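Local atomic coordinates of uncharacterized protein (Staphylococcus aureus subsp. aureus, PDB entry 4LQZ), a protein that is of unknown function but adopts a streptavidin-like fold, a closed antiparallel beta-barrel found in many small-ligand binding proteins. Residues 64-69 / 94-99. Numbering follows the deposited sequence.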
loop_
_atom_site.group_PDB
_atom_site.type_symbol
_atom_site.label_atom_id
_atom_site.label_comp_id
_atom_site.label_asym_id
_atom_site.label_seq_id
_atom_site.Cartn_x
_atom_site.Cartn_y
_atom_site.Cartn_z
ATOM N N LEU A 64 -3.424 -3.973 1.096
ATOM C CA LEU A 64 -2.257 -3.946 0.242
ATOM C C LEU A 64 -1.035 -4.221 1.092
ATOM O O LEU A 64 -0.859 -3.594 2.134
ATOM C CB LEU A 64 -2.102 -2.610 -0.517
ATOM C CG LEU A 64 -0.797 -2.491 -1.342
ATOM C CD1 LEU A 64 -0.824 -3.438 -2.567
ATOM C CD2 LEU A 64 -0.544 -1.053 -1.765
ATOM N N PHE A 65 -0.216 -5.189 0.666
ATOM C CA PHE A 65 1.066 -5.537 1.265
ATOM C C PHE A 65 2.123 -5.079 0.283
ATOM O O PHE A 65 2.117 -5.567 -0.836
ATOM C CB PHE A 65 1.142 -7.055 1.494
ATOM C CG PHE A 65 0.173 -7.592 2.508
ATOM C CD1 PHE A 65 -1.173 -7.767 2.186
ATOM C CD2 PHE A 65 0.599 -7.925 3.790
ATOM C CE1 PHE A 65 -2.077 -8.243 3.137
ATOM C CE2 PHE A 65 -0.300 -8.424 4.732
ATOM C CZ PHE A 65 -1.630 -8.587 4.398
ATOM N N ILE A 66 2.965 -4.102 0.628
ATOM C CA ILE A 66 3.948 -3.607 -0.356
ATOM C C ILE A 66 5.317 -3.328 0.300
ATOM O O ILE A 66 5.392 -2.841 1.435
ATOM C CB ILE A 66 3.390 -2.336 -1.113
ATOM C CG1 ILE A 66 4.272 -1.926 -2.325
ATOM C CG2 ILE A 66 3.097 -1.130 -0.145
ATOM C CD1 ILE A 66 3.552 -1.009 -3.363
ATOM N N GLU A 67 6.395 -3.636 -0.445
ATOM C CA GLU A 67 7.763 -3.337 -0.025
ATOM C C GLU A 67 7.927 -1.857 0.047
ATOM O O GLU A 67 7.245 -1.143 -0.678
ATOM C CB GLU A 67 8.783 -3.866 -1.037
ATOM C CG GLU A 67 9.085 -5.322 -0.946
ATOM C CD GLU A 67 10.323 -5.643 -1.750
ATOM O OE1 GLU A 67 10.284 -5.487 -2.993
ATOM O OE2 GLU A 67 11.356 -5.975 -1.124
ATOM N N TYR A 68 8.887 -1.394 0.843
ATOM C CA TYR A 68 9.208 0.018 0.956
ATOM C C TYR A 68 9.690 0.582 -0.400
ATOM O O TYR A 68 10.430 -0.092 -1.118
ATOM C CB TYR A 68 10.283 0.197 2.035
ATOM C CG TYR A 68 10.795 1.609 2.134
ATOM C CD1 TYR A 68 9.968 2.644 2.574
ATOM C CD2 TYR A 68 12.110 1.918 1.799
ATOM C CE1 TYR A 68 10.423 3.958 2.617
ATOM C CE2 TYR A 68 12.584 3.223 1.867
ATOM C CZ TYR A 68 11.740 4.239 2.281
ATOM O OH TYR A 68 12.224 5.521 2.361
ATOM N N ILE A 69 9.170 1.758 -0.787
ATOM C CA ILE A 69 9.571 2.481 -2.007
ATOM C C ILE A 69 10.351 3.684 -1.520
ATOM O O ILE A 69 9.746 4.510 -0.836
ATOM C CB ILE A 69 8.402 2.911 -2.930
ATOM C CG1 ILE A 69 7.472 1.743 -3.321
ATOM C CG2 ILE A 69 8.934 3.668 -4.162
ATOM C CD1 ILE A 69 6.022 2.196 -3.456
ATOM N N TYR A 94 4.835 -3.468 3.954
ATOM C CA TYR A 94 4.091 -2.405 4.656
ATOM C C TYR A 94 2.615 -2.607 4.287
ATOM O O TYR A 94 2.289 -2.707 3.100
ATOM C CB TYR A 94 4.630 -1.009 4.276
ATOM C CG TYR A 94 6.032 -0.790 4.797
ATOM C CD1 TYR A 94 7.134 -1.348 4.149
ATOM C CD2 TYR A 94 6.255 -0.123 6.001
ATOM C CE1 TYR A 94 8.421 -1.236 4.677
ATOM C CE2 TYR A 94 7.542 0.010 6.529
ATOM C CZ TYR A 94 8.624 -0.531 5.851
ATOM O OH TYR A 94 9.899 -0.399 6.354
ATOM N N VAL A 95 1.741 -2.759 5.298
ATOM C CA VAL A 95 0.335 -3.118 5.083
ATOM C C VAL A 95 -0.616 -1.888 5.148
ATOM O O VAL A 95 -0.536 -1.090 6.080
ATOM C CB VAL A 95 -0.110 -4.220 6.085
ATOM C CG1 VAL A 95 -1.473 -4.798 5.705
ATOM C CG2 VAL A 95 0.955 -5.330 6.216
ATOM N N TYR A 96 -1.510 -1.763 4.137
ATOM C CA TYR A 96 -2.469 -0.660 4.046
ATOM C C TYR A 96 -3.856 -1.153 3.797
ATOM O O TYR A 96 -4.054 -2.080 3.006
ATOM C CB TYR A 96 -2.092 0.331 2.923
ATOM C CG TYR A 96 -0.745 0.965 3.189
ATOM C CD1 TYR A 96 -0.636 2.094 3.994
ATOM C CD2 TYR A 96 0.433 0.358 2.752
ATOM C CE1 TYR A 96 0.610 2.621 4.334
ATOM C CE2 TYR A 96 1.682 0.877 3.080
ATOM C CZ TYR A 96 1.767 2.018 3.858
ATOM O OH TYR A 96 3.007 2.516 4.208
ATOM N N LEU A 97 -4.826 -0.502 4.436
ATOM C CA LEU A 97 -6.211 -0.777 4.148
ATOM C C LEU A 97 -6.516 -0.094 2.827
ATOM O O LEU A 97 -6.264 1.108 2.692
ATOM C CB LEU A 97 -7.151 -0.290 5.266
ATOM C CG LEU A 97 -8.664 -0.359 4.946
ATOM C CD1 LEU A 97 -9.144 -1.813 4.818
ATOM C CD2 LEU A 97 -9.505 0.467 5.966
ATOM N N ILE A 98 -7.027 -0.863 1.847
ATOM C CA ILE A 98 -7.434 -0.294 0.576
ATOM C C ILE A 98 -8.876 0.186 0.727
ATOM O O ILE A 98 -9.767 -0.636 0.994
ATOM C CB ILE A 98 -7.291 -1.294 -0.626
ATOM C CG1 ILE A 98 -5.855 -1.851 -0.755
ATOM C CG2 ILE A 98 -7.765 -0.636 -1.932
ATOM C CD1 ILE A 98 -5.786 -3.149 -1.680
ATOM N N GLU A 99 -9.116 1.503 0.566
ATOM C CA GLU A 99 -10.501 1.998 0.583
ATOM C C GLU A 99 -10.895 2.383 -0.834
ATOM O O GLU A 99 -10.175 3.129 -1.496
ATOM C CB GLU A 99 -10.695 3.171 1.539
ATOM C CG GLU A 99 -10.039 2.963 2.893
ATOM C CD GLU A 99 -10.342 4.055 3.893
ATOM O OE1 GLU A 99 -10.025 5.234 3.612
ATOM O OE2 GLU A 99 -10.942 3.733 4.941
#
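Phe65 and Val95 face each other as a non-hydrogen-bonded antiparallel pair, their side chains lying alongside and pointing the same way. Val95 lays both methyls on one side of the ring: CG1, anti to the backbone N (chi1 -169°), sits over the face, offset toward the rim, in a CH-pi contact 4.0 Å from the Phe65 ring centroid, while Val95 CG2 reaches Phe65 CD2 at 3.6 Å. Phe54 stacks on the same ring and Tyr86 meets it edge-to-face, so this side is firmly packed.

Flanking the pair, Leu64 with Tyr96 and Ile66 with Tyr94 each close a ring of two backbone hydrogen bonds. Tyr94 N to Ile66 O is short (2.7 Å) and nearly straight at the hydrogen (173°), although the donor lies above the carbonyl plane; the same oxygen also borders the Tyr94 ring at its edge. On the sheet face opposite Phe65, Leu64 CB rests 3.8 Å from Ile98 CG1, and Ile66 CG2 approaches Tyr96 CE2 at an oblique crossing. The hydroxyl of buried Tyr96 is hydrogen-bonded to Phe80 O.

Packing thins toward Tyr68, which is exposed and offers chiefly CB, 3.5 Å from Tyr94 CE1, its ring leading away. Trp81 meets both tyrosines edge-to-face at this outer end. The tyrosine margin borders a ladder that joins strands 61-66 and 91-100, neighbours in the antiparallel, streptavidin-like beta-barrel.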